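Local structure of phosphatidylserine synthase (Haemophilus influenzae, 3HSI) at residues Val270-Phe281 against Leu294-Val305. The protein belongs to the phospholipase D superfamily and is, by its name, a phosphatidylserine synthase with an alpha/beta fold of that clan. Numbering follows the deposited sequence.
Sequences VQKKLVICTPYF and LLENGKRVEIIV
Leu274 and Ile276 of strand 273-277 each bond in both directions to strand 300-305: Leu274 N donates to Arg300 O (2.9 Å) and Leu274 O accepts from Glu302 N, while Ile276 spans Glu302 and Ile304 likewise. This is parallel pairing, extended by Arg300 N to Lys272 O and Thr278 N to Ile304 O. On one face, Leu274 CD2 meets Leu294 CD1 at 3.6 Å, the side chains crossing nearly at right angles; branched aliphatic groups suit this buried seam between sheet and helix. On the other, with CG anti to the backbone N (chi1 178°) and the chain extended, Glu302 lies alongside Val275, OE1 3.7 Å from Val275 CG2. Lys273 NZ makes a long salt bridge to Glu302 OE1 (3.9 Å); the buried carboxylate also has salt bridges to Arg416 at OE1 and Arg354 at OE2, which probably favours the ionised form. Nearer the strand starts, the long, flexible Lys299 reaches back to a backbone carbonyl, NZ bonding to Gln271 O at 2.9 Å from above the carbonyl plane, and a water links Lys272 O to Gly298 O. At the far end Val305 CG1 presses tightly on Thr278 CG2 (3.4 Å), while Thr278 OG1 bonds to Asn381 O. Gly298, readily taking positive phi, completes the Schellman motif ending helix 285-296. The Asp371 carboxylate accepts hydrogen bonds from backbone N of Gln271, Lys272 and Lys273. Together these elements form a beta-alpha-beta crossover unit within the PLD-like domain.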
loop_
_atom_site.group_PDB
_atom_site.type_symbol
_atom_site.label_atom_id
_atom_site.label_comp_id
_atom_site.label_asym_id
_atom_site.label_seq_id
_atom_site.Cartn_x
_atom_site.Cartn_y
_atom_site.Cartn_z
ATOM N N VAL C 270 -19.771 -21.058 8.602
ATOM C CA VAL C 270 -21.112 -20.793 9.096
ATOM C C VAL C 270 -22.085 -21.915 8.698
ATOM O O VAL C 270 -22.203 -22.261 7.518
ATOM C CB VAL C 270 -21.623 -19.442 8.575
ATOM C CG1 VAL C 270 -23.102 -19.193 8.985
ATOM C CG2 VAL C 270 -20.725 -18.335 9.086
ATOM N N GLN C 271 -22.779 -22.486 9.681
ATOM C CA GLN C 271 -23.744 -23.531 9.385
ATOM C C GLN C 271 -25.165 -22.977 9.280
ATOM O O GLN C 271 -25.964 -23.472 8.481
ATOM C CB GLN C 271 -23.688 -24.639 10.444
ATOM C CG GLN C 271 -22.333 -25.326 10.571
ATOM C CD GLN C 271 -21.875 -25.967 9.269
ATOM O OE1 GLN C 271 -21.051 -25.403 8.540
ATOM N NE2 GLN C 271 -22.404 -27.149 8.969
ATOM N N LYS C 272 -25.466 -21.955 10.085
ATOM C CA LYS C 272 -26.812 -21.403 10.218
ATOM C C LYS C 272 -26.862 -19.878 10.111
ATOM O O LYS C 272 -27.613 -19.340 9.298
ATOM C CB LYS C 272 -27.433 -21.826 11.561
ATOM C CG LYS C 272 -27.886 -23.269 11.581
ATOM C CD LYS C 272 -28.502 -23.623 12.903
ATOM C CE LYS C 272 -29.142 -24.996 12.837
ATOM N NZ LYS C 272 -30.563 -24.978 12.385
ATOM N N LYS C 273 -26.107 -19.187 10.967
ATOM C CA LYS C 273 -26.208 -17.723 11.062
ATOM C C LYS C 273 -24.859 -17.081 11.342
ATOM O O LYS C 273 -24.057 -17.598 12.117
ATOM C CB LYS C 273 -27.284 -17.271 12.095
ATOM C CG LYS C 273 -27.358 -15.747 12.253
ATOM C CD LYS C 273 -28.785 -15.179 12.422
ATOM C CE LYS C 273 -28.783 -13.936 13.310
ATOM N NZ LYS C 273 -28.724 -14.377 14.781
ATOM N N LEU C 274 -24.618 -15.965 10.668
ATOM C CA LEU C 274 -23.434 -15.145 10.862
ATOM C C LEU C 274 -23.906 -13.802 11.314
ATOM O O LEU C 274 -24.782 -13.223 10.692
ATOM C CB LEU C 274 -22.697 -14.973 9.533
ATOM C CG LEU C 274 -21.502 -14.026 9.498
ATOM C CD1 LEU C 274 -20.447 -14.518 10.483
ATOM C CD2 LEU C 274 -20.918 -13.956 8.027
ATOM N N VAL C 275 -23.329 -13.304 12.392
ATOM C CA VAL C 275 -23.579 -11.926 12.799
ATOM C C VAL C 275 -22.279 -11.161 12.695
ATOM O O VAL C 275 -21.248 -11.652 13.097
ATOM C CB VAL C 275 -24.119 -11.843 14.270
ATOM C CG1 VAL C 275 -24.425 -10.390 14.662
ATOM C CG2 VAL C 275 -25.394 -12.717 14.415
ATOM N N ILE C 276 -22.334 -9.942 12.191
ATOM C CA ILE C 276 -21.140 -9.126 12.028
ATOM C C ILE C 276 -21.441 -7.729 12.528
ATOM O O ILE C 276 -22.519 -7.178 12.256
ATOM C CB ILE C 276 -20.788 -8.995 10.530
ATOM C CG1 ILE C 276 -20.502 -10.360 9.900
ATOM C CG2 ILE C 276 -19.613 -8.027 10.327
ATOM C CD1 ILE C 276 -20.497 -10.302 8.322
ATOM N N CYS C 277 -20.518 -7.177 13.307
ATOM C CA CYS C 277 -20.513 -5.749 13.637
ATOM C C CYS C 277 -19.310 -5.142 12.964
ATOM O O CYS C 277 -18.211 -5.696 13.034
ATOM C CB CYS C 277 -20.395 -5.548 15.138
ATOM S SG CYS C 277 -21.994 -5.615 15.961
ATOM N N THR C 278 -19.507 -4.010 12.310
ATOM C CA THR C 278 -18.399 -3.273 11.743
ATOM C C THR C 278 -18.798 -1.800 11.847
ATOM O O THR C 278 -20.002 -1.470 11.694
ATOM C CB THR C 278 -18.120 -3.726 10.239
ATOM O OG1 THR C 278 -17.008 -3.004 9.712
ATOM C CG2 THR C 278 -19.284 -3.455 9.342
ATOM N N PRO C 279 -17.816 -0.902 12.102
ATOM C CA PRO C 279 -18.118 0.539 12.152
ATOM C C PRO C 279 -18.632 1.099 10.825
ATOM O O PRO C 279 -19.700 1.732 10.794
ATOM C CB PRO C 279 -16.774 1.169 12.492
ATOM C CG PRO C 279 -15.924 0.019 12.978
ATOM C CD PRO C 279 -16.381 -1.171 12.280
ATOM N N TYR C 280 -17.892 0.840 9.750
ATOM C CA TYR C 280 -18.224 1.315 8.386
ATOM C C TYR C 280 -18.533 0.098 7.545
ATOM O O TYR C 280 -17.863 -0.911 7.674
ATOM C CB TYR C 280 -17.026 2.068 7.733
ATOM C CG TYR C 280 -16.161 2.797 8.750
ATOM C CD1 TYR C 280 -16.606 3.977 9.344
ATOM C CD2 TYR C 280 -14.941 2.265 9.177
ATOM C CE1 TYR C 280 -15.854 4.640 10.320
ATOM C CE2 TYR C 280 -14.167 2.917 10.157
ATOM C CZ TYR C 280 -14.634 4.119 10.719
ATOM O OH TYR C 280 -13.900 4.792 11.687
ATOM N N PHE C 281 -19.509 0.200 6.655
ATOM C CA PHE C 281 -19.706 -0.828 5.665
ATOM C C PHE C 281 -18.621 -0.778 4.591
ATOM O O PHE C 281 -18.779 -0.106 3.570
ATOM C CB PHE C 281 -21.078 -0.704 5.014
ATOM C CG PHE C 281 -21.416 -1.855 4.160
ATOM C CD1 PHE C 281 -21.867 -3.048 4.737
ATOM C CD2 PHE C 281 -21.257 -1.781 2.786
ATOM C CE1 PHE C 281 -22.194 -4.125 3.963
ATOM C CE2 PHE C 281 -21.568 -2.869 1.987
ATOM C CZ PHE C 281 -22.036 -4.042 2.577
ATOM N N LEU C 294 -22.770 -17.475 1.454
ATOM C CA LEU C 294 -23.647 -17.770 2.573
ATOM C C LEU C 294 -25.082 -17.477 2.199
ATOM O O LEU C 294 -25.942 -18.305 2.413
ATOM C CB LEU C 294 -23.258 -16.990 3.822
ATOM C CG LEU C 294 -21.886 -17.366 4.400
ATOM C CD1 LEU C 294 -21.561 -16.493 5.567
ATOM C CD2 LEU C 294 -21.808 -18.927 4.768
ATOM N N LEU C 295 -25.322 -16.307 1.616
ATOM C CA LEU C 295 -26.663 -15.924 1.235
ATOM C C LEU C 295 -27.198 -16.824 0.134
ATOM O O LEU C 295 -28.358 -17.234 0.193
ATOM C CB LEU C 295 -26.738 -14.445 0.862
ATOM C CG LEU C 295 -26.563 -13.489 2.043
ATOM C CD1 LEU C 295 -26.442 -12.065 1.522
ATOM C CD2 LEU C 295 -27.672 -13.582 3.102
ATOM N N GLU C 296 -26.357 -17.181 -0.837
ATOM C CA GLU C 296 -26.775 -18.124 -1.903
ATOM C C GLU C 296 -27.070 -19.548 -1.392
ATOM O O GLU C 296 -27.797 -20.318 -2.033
ATOM C CB GLU C 296 -25.732 -18.167 -3.028
ATOM N N ASN C 297 -26.496 -19.907 -0.256
ATOM C CA ASN C 297 -26.628 -21.254 0.281
ATOM C C ASN C 297 -27.563 -21.320 1.466
ATOM O O ASN C 297 -27.505 -22.260 2.239
ATOM C CB ASN C 297 -25.248 -21.826 0.687
ATOM C CG ASN C 297 -24.377 -22.151 -0.518
ATOM O OD1 ASN C 297 -24.866 -22.578 -1.551
ATOM N ND2 ASN C 297 -23.079 -21.943 -0.385
ATOM N N GLY C 298 -28.396 -20.305 1.641
ATOM C CA GLY C 298 -29.442 -20.355 2.660
ATOM C C GLY C 298 -29.063 -20.018 4.096
ATOM O O GLY C 298 -29.910 -20.114 4.992
ATOM N N LYS C 299 -27.830 -19.593 4.342
ATOM C CA LYS C 299 -27.479 -19.242 5.723
ATOM C C LYS C 299 -28.027 -17.852 6.012
ATOM O O LYS C 299 -28.254 -17.070 5.090
ATOM C CB LYS C 299 -25.969 -19.292 5.983
ATOM C CG LYS C 299 -25.170 -20.343 5.203
ATOM C CD LYS C 299 -25.722 -21.727 5.380
ATOM C CE LYS C 299 -24.710 -22.794 5.039
ATOM N NZ LYS C 299 -25.255 -24.009 5.685
ATOM N N ARG C 300 -28.257 -17.550 7.280
ATOM C CA ARG C 300 -28.687 -16.215 7.655
ATOM C C ARG C 300 -27.481 -15.331 7.967
ATOM O O ARG C 300 -26.453 -15.823 8.459
ATOM C CB ARG C 300 -29.579 -16.272 8.896
ATOM C CG ARG C 300 -30.704 -17.277 8.783
ATOM C CD ARG C 300 -31.734 -16.842 7.800
ATOM N NE ARG C 300 -32.874 -17.743 7.751
ATOM C CZ ARG C 300 -33.208 -18.482 6.697
ATOM N NH1 ARG C 300 -32.488 -18.441 5.577
ATOM N NH2 ARG C 300 -34.281 -19.259 6.751
ATOM N N VAL C 301 -27.641 -14.032 7.714
ATOM C CA VAL C 301 -26.591 -13.056 7.935
ATOM C C VAL C 301 -27.219 -11.803 8.510
ATOM O O VAL C 301 -28.219 -11.290 7.987
ATOM C CB VAL C 301 -25.838 -12.657 6.605
ATOM C CG1 VAL C 301 -24.758 -11.565 6.902
ATOM C CG2 VAL C 301 -25.241 -13.892 5.911
ATOM N N GLU C 302 -26.619 -11.320 9.588
ATOM C CA GLU C 302 -27.038 -10.088 10.195
ATOM C C GLU C 302 -25.840 -9.123 10.198
ATOM O O GLU C 302 -24.779 -9.456 10.669
ATOM C CB GLU C 302 -27.535 -10.367 11.627
ATOM C CG GLU C 302 -27.947 -9.113 12.363
ATOM C CD GLU C 302 -28.372 -9.367 13.804
ATOM O OE1 GLU C 302 -28.389 -10.551 14.247
ATOM O OE2 GLU C 302 -28.716 -8.372 14.497
ATOM N N ILE C 303 -26.019 -7.916 9.685
ATOM C CA ILE C 303 -24.930 -6.951 9.672
ATOM C C ILE C 303 -25.389 -5.709 10.392
ATOM O O ILE C 303 -26.486 -5.194 10.125
ATOM C CB ILE C 303 -24.499 -6.613 8.222
ATOM C CG1 ILE C 303 -24.105 -7.908 7.485
ATOM C CG2 ILE C 303 -23.355 -5.568 8.253
ATOM C CD1 ILE C 303 -23.856 -7.758 5.941
ATOM N N ILE C 304 -24.584 -5.261 11.347
ATOM C CA ILE C 304 -24.936 -4.098 12.131
ATOM C C ILE C 304 -23.866 -3.043 11.904
ATOM O O ILE C 304 -22.712 -3.269 12.203
ATOM C CB ILE C 304 -25.024 -4.441 13.664
ATOM C CG1 ILE C 304 -25.772 -5.766 13.865
ATOM C CG2 ILE C 304 -25.671 -3.278 14.435
ATOM C CD1 ILE C 304 -26.050 -6.214 15.404
ATOM N N VAL C 305 -24.259 -1.894 11.369
ATOM C CA VAL C 305 -23.355 -0.763 11.153
ATOM C C VAL C 305 -24.010 0.488 11.681
ATOM O O VAL C 305 -25.203 0.489 11.983
ATOM C CB VAL C 305 -23.046 -0.549 9.634
ATOM C CG1 VAL C 305 -22.167 -1.657 9.141
ATOM C CG2 VAL C 305 -24.340 -0.502 8.825
HETATM O O HOH W 1 -29.795 -20.937 8.026
#